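Local coordinates for protein tryptophanyl-tRNA synthetase (Thermus thermophilus, PDB 2EL7) that probably catalyses the ATP-dependent attachment of tryptophan to its cognate tRNA, working as a homodimeric class I aminoacyl-tRNA synthetase, at residues 76-89 / 302-315. Sequence-based numbering, arbitrary orientation.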
loop_
_atom_site.group_PDB
_atom_site.type_symbol
_atom_site.label_atom_id
_atom_site.label_comp_id
_atom_site.label_asym_id
_atom_site.label_seq_id
_atom_site.Cartn_x
_atom_site.Cartn_y
_atom_site.Cartn_z
ATOM N N PRO A 76 -26.498 13.399 1.922
ATOM C CA PRO A 76 -25.491 13.673 2.956
ATOM C C PRO A 76 -26.063 14.007 4.321
ATOM O O PRO A 76 -25.324 14.049 5.289
ATOM C CB PRO A 76 -24.691 14.830 2.376
ATOM C CG PRO A 76 -24.999 14.772 0.875
ATOM C CD PRO A 76 -26.442 14.424 0.865
ATOM N N GLU A 77 -27.371 14.257 4.399
ATOM C CA GLU A 77 -28.012 14.539 5.688
ATOM C C GLU A 77 -28.373 13.225 6.365
ATOM O O GLU A 77 -28.686 13.203 7.553
ATOM C CB GLU A 77 -29.310 15.349 5.519
ATOM C CG GLU A 77 -29.131 16.715 4.866
ATOM C CD GLU A 77 -28.002 17.499 5.492
ATOM O OE1 GLU A 77 -27.239 18.130 4.725
ATOM O OE2 GLU A 77 -27.883 17.472 6.743
ATOM N N LYS A 78 -28.348 12.141 5.592
ATOM C CA LYS A 78 -28.675 10.809 6.083
ATOM C C LYS A 78 -27.508 9.824 6.041
ATOM O O LYS A 78 -27.316 9.067 6.996
ATOM C CB LYS A 78 -29.809 10.215 5.266
ATOM C CG LYS A 78 -31.140 10.961 5.345
ATOM C CD LYS A 78 -32.175 10.226 4.529
ATOM C CE LYS A 78 -33.382 11.086 4.238
ATOM N NZ LYS A 78 -34.212 10.434 3.179
ATOM N N VAL A 79 -26.713 9.838 4.963
ATOM C CA VAL A 79 -25.620 8.875 4.857
ATOM C C VAL A 79 -24.207 9.375 5.139
ATOM O O VAL A 79 -24.019 10.459 5.717
ATOM C CB VAL A 79 -25.634 8.173 3.477
ATOM C CG1 VAL A 79 -27.060 7.748 3.139
ATOM C CG2 VAL A 79 -25.044 9.089 2.385
ATOM N N THR A 80 -23.217 8.563 4.753
ATOM C CA THR A 80 -21.807 8.903 4.965
ATOM C C THR A 80 -21.069 8.756 3.662
ATOM O O THR A 80 -20.739 7.661 3.258
ATOM C CB THR A 80 -21.185 8.005 6.056
ATOM O OG1 THR A 80 -21.797 8.338 7.304
ATOM C CG2 THR A 80 -19.672 8.212 6.196
ATOM N N LEU A 81 -20.824 9.888 3.012
ATOM C CA LEU A 81 -20.154 9.959 1.717
ATOM C C LEU A 81 -18.795 10.577 1.861
ATOM O O LEU A 81 -18.665 11.647 2.439
ATOM C CB LEU A 81 -20.979 10.809 0.765
ATOM C CG LEU A 81 -20.506 11.024 -0.676
ATOM C CD1 LEU A 81 -20.446 9.693 -1.416
ATOM C CD2 LEU A 81 -21.504 11.966 -1.375
ATOM N N PHE A 82 -17.787 9.909 1.315
ATOM C CA PHE A 82 -16.415 10.383 1.398
ATOM C C PHE A 82 -15.565 9.904 0.220
ATOM O O PHE A 82 -15.977 9.023 -0.548
ATOM C CB PHE A 82 -15.808 9.917 2.715
ATOM C CG PHE A 82 -15.732 8.427 2.859
ATOM C CD1 PHE A 82 -14.587 7.746 2.492
ATOM C CD2 PHE A 82 -16.797 7.709 3.399
ATOM C CE1 PHE A 82 -14.491 6.349 2.665
ATOM C CE2 PHE A 82 -16.722 6.331 3.573
ATOM C CZ PHE A 82 -15.555 5.643 3.202
ATOM N N VAL A 83 -14.386 10.506 0.075
ATOM C CA VAL A 83 -13.457 10.167 -0.999
ATOM C C VAL A 83 -12.393 9.218 -0.458
ATOM O O VAL A 83 -11.764 9.506 0.560
ATOM C CB VAL A 83 -12.744 11.423 -1.546
ATOM C CG1 VAL A 83 -11.675 11.010 -2.568
ATOM C CG2 VAL A 83 -13.756 12.362 -2.171
ATOM N N GLN A 84 -12.178 8.104 -1.150
ATOM C CA GLN A 84 -11.207 7.104 -0.716
ATOM C C GLN A 84 -9.884 7.697 -0.202
ATOM O O GLN A 84 -9.532 7.475 0.957
ATOM C CB GLN A 84 -10.983 6.100 -1.850
ATOM C CG GLN A 84 -9.972 5.009 -1.577
ATOM C CD GLN A 84 -9.945 3.947 -2.691
ATOM O OE1 GLN A 84 -10.412 4.169 -3.818
ATOM N NE2 GLN A 84 -9.392 2.793 -2.369
ATOM N N SER A 85 -9.172 8.469 -1.033
ATOM C CA SER A 85 -7.901 9.083 -0.610
ATOM C C SER A 85 -7.958 9.995 0.624
ATOM O O SER A 85 -6.917 10.339 1.180
ATOM C CB SER A 85 -7.235 9.856 -1.776
ATOM O OG SER A 85 -7.925 11.038 -2.152
ATOM N N HIS A 86 -9.143 10.400 1.064
ATOM C CA HIS A 86 -9.229 11.249 2.253
ATOM C C HIS A 86 -9.028 10.478 3.553
ATOM O O HIS A 86 -8.773 11.070 4.583
ATOM C CB HIS A 86 -10.546 12.030 2.274
ATOM C CG HIS A 86 -10.626 13.067 1.192
ATOM N ND1 HIS A 86 -11.622 14.016 1.135
ATOM C CD2 HIS A 86 -9.837 13.281 0.108
ATOM C CE1 HIS A 86 -11.446 14.766 0.058
ATOM N NE2 HIS A 86 -10.371 14.341 -0.581
ATOM N N VAL A 87 -9.131 9.155 3.501
ATOM C CA VAL A 87 -8.870 8.332 4.677
ATOM C C VAL A 87 -7.783 7.352 4.236
ATOM O O VAL A 87 -8.050 6.233 3.830
ATOM C CB VAL A 87 -10.114 7.602 5.137
ATOM C CG1 VAL A 87 -9.823 6.847 6.426
ATOM C CG2 VAL A 87 -11.232 8.617 5.331
ATOM N N PRO A 88 -6.530 7.787 4.310
ATOM C CA PRO A 88 -5.336 7.035 3.923
ATOM C C PRO A 88 -4.987 5.769 4.702
ATOM O O PRO A 88 -4.207 4.952 4.205
ATOM C CB PRO A 88 -4.246 8.095 4.024
ATOM C CG PRO A 88 -4.677 8.829 5.283
ATOM C CD PRO A 88 -6.153 9.047 4.984
ATOM N N GLU A 89 -5.535 5.621 5.913
ATOM C CA GLU A 89 -5.285 4.457 6.752
ATOM C C GLU A 89 -5.471 3.142 5.988
ATOM O O GLU A 89 -4.736 2.184 6.211
ATOM C CB GLU A 89 -6.242 4.414 7.966
ATOM C CG GLU A 89 -5.948 5.300 9.172
ATOM C CD GLU A 89 -6.172 6.770 8.912
ATOM O OE1 GLU A 89 -6.966 7.122 8.019
ATOM O OE2 GLU A 89 -5.560 7.588 9.622
ATOM N N ALA A 302 -20.047 18.016 2.794
ATOM C CA ALA A 302 -20.592 16.689 2.984
ATOM C C ALA A 302 -19.419 15.684 2.909
ATOM O O ALA A 302 -19.366 14.709 3.676
ATOM C CB ALA A 302 -21.618 16.382 1.912
ATOM N N LEU A 303 -18.484 15.929 1.994
ATOM C CA LEU A 303 -17.315 15.063 1.848
ATOM C C LEU A 303 -16.411 15.148 3.085
ATOM O O LEU A 303 -15.931 14.138 3.585
ATOM C CB LEU A 303 -16.502 15.440 0.585
ATOM C CG LEU A 303 -17.229 15.268 -0.761
ATOM C CD1 LEU A 303 -16.299 15.590 -1.908
ATOM C CD2 LEU A 303 -17.720 13.824 -0.883
ATOM N N LEU A 304 -16.217 16.360 3.587
ATOM C CA LEU A 304 -15.369 16.608 4.741
ATOM C C LEU A 304 -15.919 15.917 5.969
ATOM O O LEU A 304 -15.180 15.310 6.739
ATOM C CB LEU A 304 -15.287 18.106 4.999
ATOM C CG LEU A 304 -14.069 18.637 5.762
ATOM C CD1 LEU A 304 -12.842 18.523 4.860
ATOM C CD2 LEU A 304 -14.291 20.114 6.187
ATOM N N GLU A 305 -17.228 16.018 6.144
ATOM C CA GLU A 305 -17.916 15.421 7.281
ATOM C C GLU A 305 -18.030 13.884 7.118
ATOM O O GLU A 305 -17.963 13.142 8.092
ATOM C CB GLU A 305 -19.315 16.062 7.422
ATOM C CG GLU A 305 -19.859 16.117 8.858
ATOM C CD GLU A 305 -19.186 17.205 9.708
ATOM O OE1 GLU A 305 -19.187 17.077 10.959
ATOM O OE2 GLU A 305 -18.660 18.191 9.128
ATOM N N GLY A 306 -18.214 13.423 5.886
ATOM C CA GLY A 306 -18.298 12.004 5.667
ATOM C C GLY A 306 -16.959 11.381 6.037
ATOM O O GLY A 306 -16.880 10.274 6.603
ATOM N N ALA A 307 -15.892 12.113 5.734
ATOM C CA ALA A 307 -14.556 11.634 6.019
ATOM C C ALA A 307 -14.241 11.588 7.517
ATOM O O ALA A 307 -13.607 10.628 7.986
ATOM C CB ALA A 307 -13.524 12.495 5.278
ATOM N N LYS A 308 -14.678 12.598 8.273
ATOM C CA LYS A 308 -14.404 12.629 9.719
ATOM C C LYS A 308 -14.965 11.377 10.344
ATOM O O LYS A 308 -14.287 10.668 11.083
ATOM C CB LYS A 308 -15.051 13.851 10.388
ATOM C CG LYS A 308 -14.603 15.159 9.792
ATOM C CD LYS A 308 -14.987 16.357 10.648
ATOM C CE LYS A 308 -14.591 17.650 9.918
ATOM N NZ LYS A 308 -14.883 18.878 10.698
ATOM N N ARG A 309 -16.220 11.125 10.002
ATOM C CA ARG A 309 -16.988 9.980 10.462
ATOM C C ARG A 309 -16.365 8.623 10.085
ATOM O O ARG A 309 -16.270 7.731 10.926
ATOM C CB ARG A 309 -18.393 10.104 9.868
ATOM C CG ARG A 309 -19.398 9.144 10.401
ATOM C CD ARG A 309 -20.760 9.452 9.750
ATOM N NE ARG A 309 -21.219 10.822 9.975
ATOM C CZ ARG A 309 -21.704 11.634 9.029
ATOM N NH1 ARG A 309 -22.098 12.859 9.349
ATOM N NH2 ARG A 309 -21.789 11.240 7.770
ATOM N N ALA A 310 -15.947 8.469 8.824
ATOM C CA ALA A 310 -15.351 7.221 8.386
ATOM C C ALA A 310 -13.974 7.029 9.039
ATOM O O ALA A 310 -13.620 5.923 9.455
ATOM C CB ALA A 310 -15.228 7.212 6.869
ATOM N N ARG A 311 -13.205 8.118 9.130
ATOM C CA ARG A 311 -11.869 8.096 9.723
ATOM C C ARG A 311 -11.869 7.765 11.222
ATOM O O ARG A 311 -10.904 7.203 11.740
ATOM C CB ARG A 311 -11.174 9.444 9.489
ATOM C CG ARG A 311 -9.752 9.522 10.065
ATOM C CD ARG A 311 -8.914 10.608 9.396
ATOM N NE ARG A 311 -9.618 11.889 9.401
ATOM C CZ ARG A 311 -10.049 12.522 8.308
ATOM N NH1 ARG A 311 -9.835 12.007 7.095
ATOM N NH2 ARG A 311 -10.748 13.652 8.439
ATOM N N ALA A 312 -12.935 8.129 11.923
ATOM C CA ALA A 312 -13.033 7.827 13.346
ATOM C C ALA A 312 -13.015 6.296 13.451
ATOM O O ALA A 312 -12.314 5.717 14.298
ATOM C CB ALA A 312 -14.348 8.415 13.943
ATOM N N VAL A 313 -13.782 5.644 12.580
ATOM C CA VAL A 313 -13.815 4.181 12.550
ATOM C C VAL A 313 -12.471 3.605 12.069
ATOM O O VAL A 313 -11.920 2.709 12.711
ATOM C CB VAL A 313 -14.942 3.666 11.618
ATOM C CG1 VAL A 313 -14.814 2.184 11.393
ATOM C CG2 VAL A 313 -16.299 3.979 12.231
ATOM N N ALA A 314 -11.936 4.124 10.962
ATOM C CA ALA A 314 -10.669 3.614 10.396
ATOM C C ALA A 314 -9.482 3.638 11.357
ATOM O O ALA A 314 -8.723 2.675 11.428
ATOM C CB ALA A 314 -10.313 4.366 9.118
ATOM N N GLN A 315 -9.315 4.735 12.089
ATOM C CA GLN A 315 -8.215 4.836 13.041
ATOM C C GLN A 315 -8.390 3.853 14.168
ATOM O O GLN A 315 -7.406 3.295 14.664
ATOM C CB GLN A 315 -8.118 6.246 13.594
ATOM C CG GLN A 315 -8.143 7.232 12.465
ATOM C CD GLN A 315 -7.654 8.588 12.862
ATOM O OE1 GLN A 315 -7.963 9.073 13.948
ATOM N NE2 GLN A 315 -6.895 9.229 11.970
HETATM O O HOH W 1 -21.195 12.407 3.718
HETATM O O HOH W 2 -14.202 12.783 1.736
#
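Gly306 packs its CA against the Leu81 carbonyl, donating a C-H to it with CA 3.3 Å from O; the glycine has no CB to stand between its CA and that oxygen. With no CB in the way, the axes of strand 80-83 and helix 302-315 come within 6.0 Å, crossing at 97°. One residue on, Phe82 takes the chi1 of 62° that sets CG between its backbone N and carbonyl carbon; the ring then lies against Ala310, whose CB sits over one face, 3.9 Å from the centroid, in a CH-pi contact. Leu303 spreads its two methyls against the strand, CD2 against Leu81 CG and CD1 against Val83 CG2. Further along, Val87 CG1 meets Ala314 CB at 3.7 Å.

Two waters tie the strand's backbone to the helix: one accepts from Leu81 N and donates to Ala302 O, the other links Val83 N to Leu303 O and takes a weak bond from His86 ND1. The far nitrogen of that imidazole, NE2, is bonded to Leu328 O of the second subunit. At the C-terminal ends of 76-89 and 302-315, Gln315 NE2 reaches Glu89 OE2 at 3.2 Å, coming from above the carboxylate plane, with the two flat groups turned 70° apart. A leucine in place of Gln315 would probably leave that carboxylate without its amide donor and freer to turn.

Outward from here, strand 80-83 pairs in parallel with strand 37-41 in the Rossmann-type sheet of the class I catalytic domain. Helix 55-72 packs on Leu81 and Val83, and helix 296-324 packs across strand 80-83, touching Ala66 of helix 55-72 through Leu303 and Ile139 of helix 124-139 through Ala314.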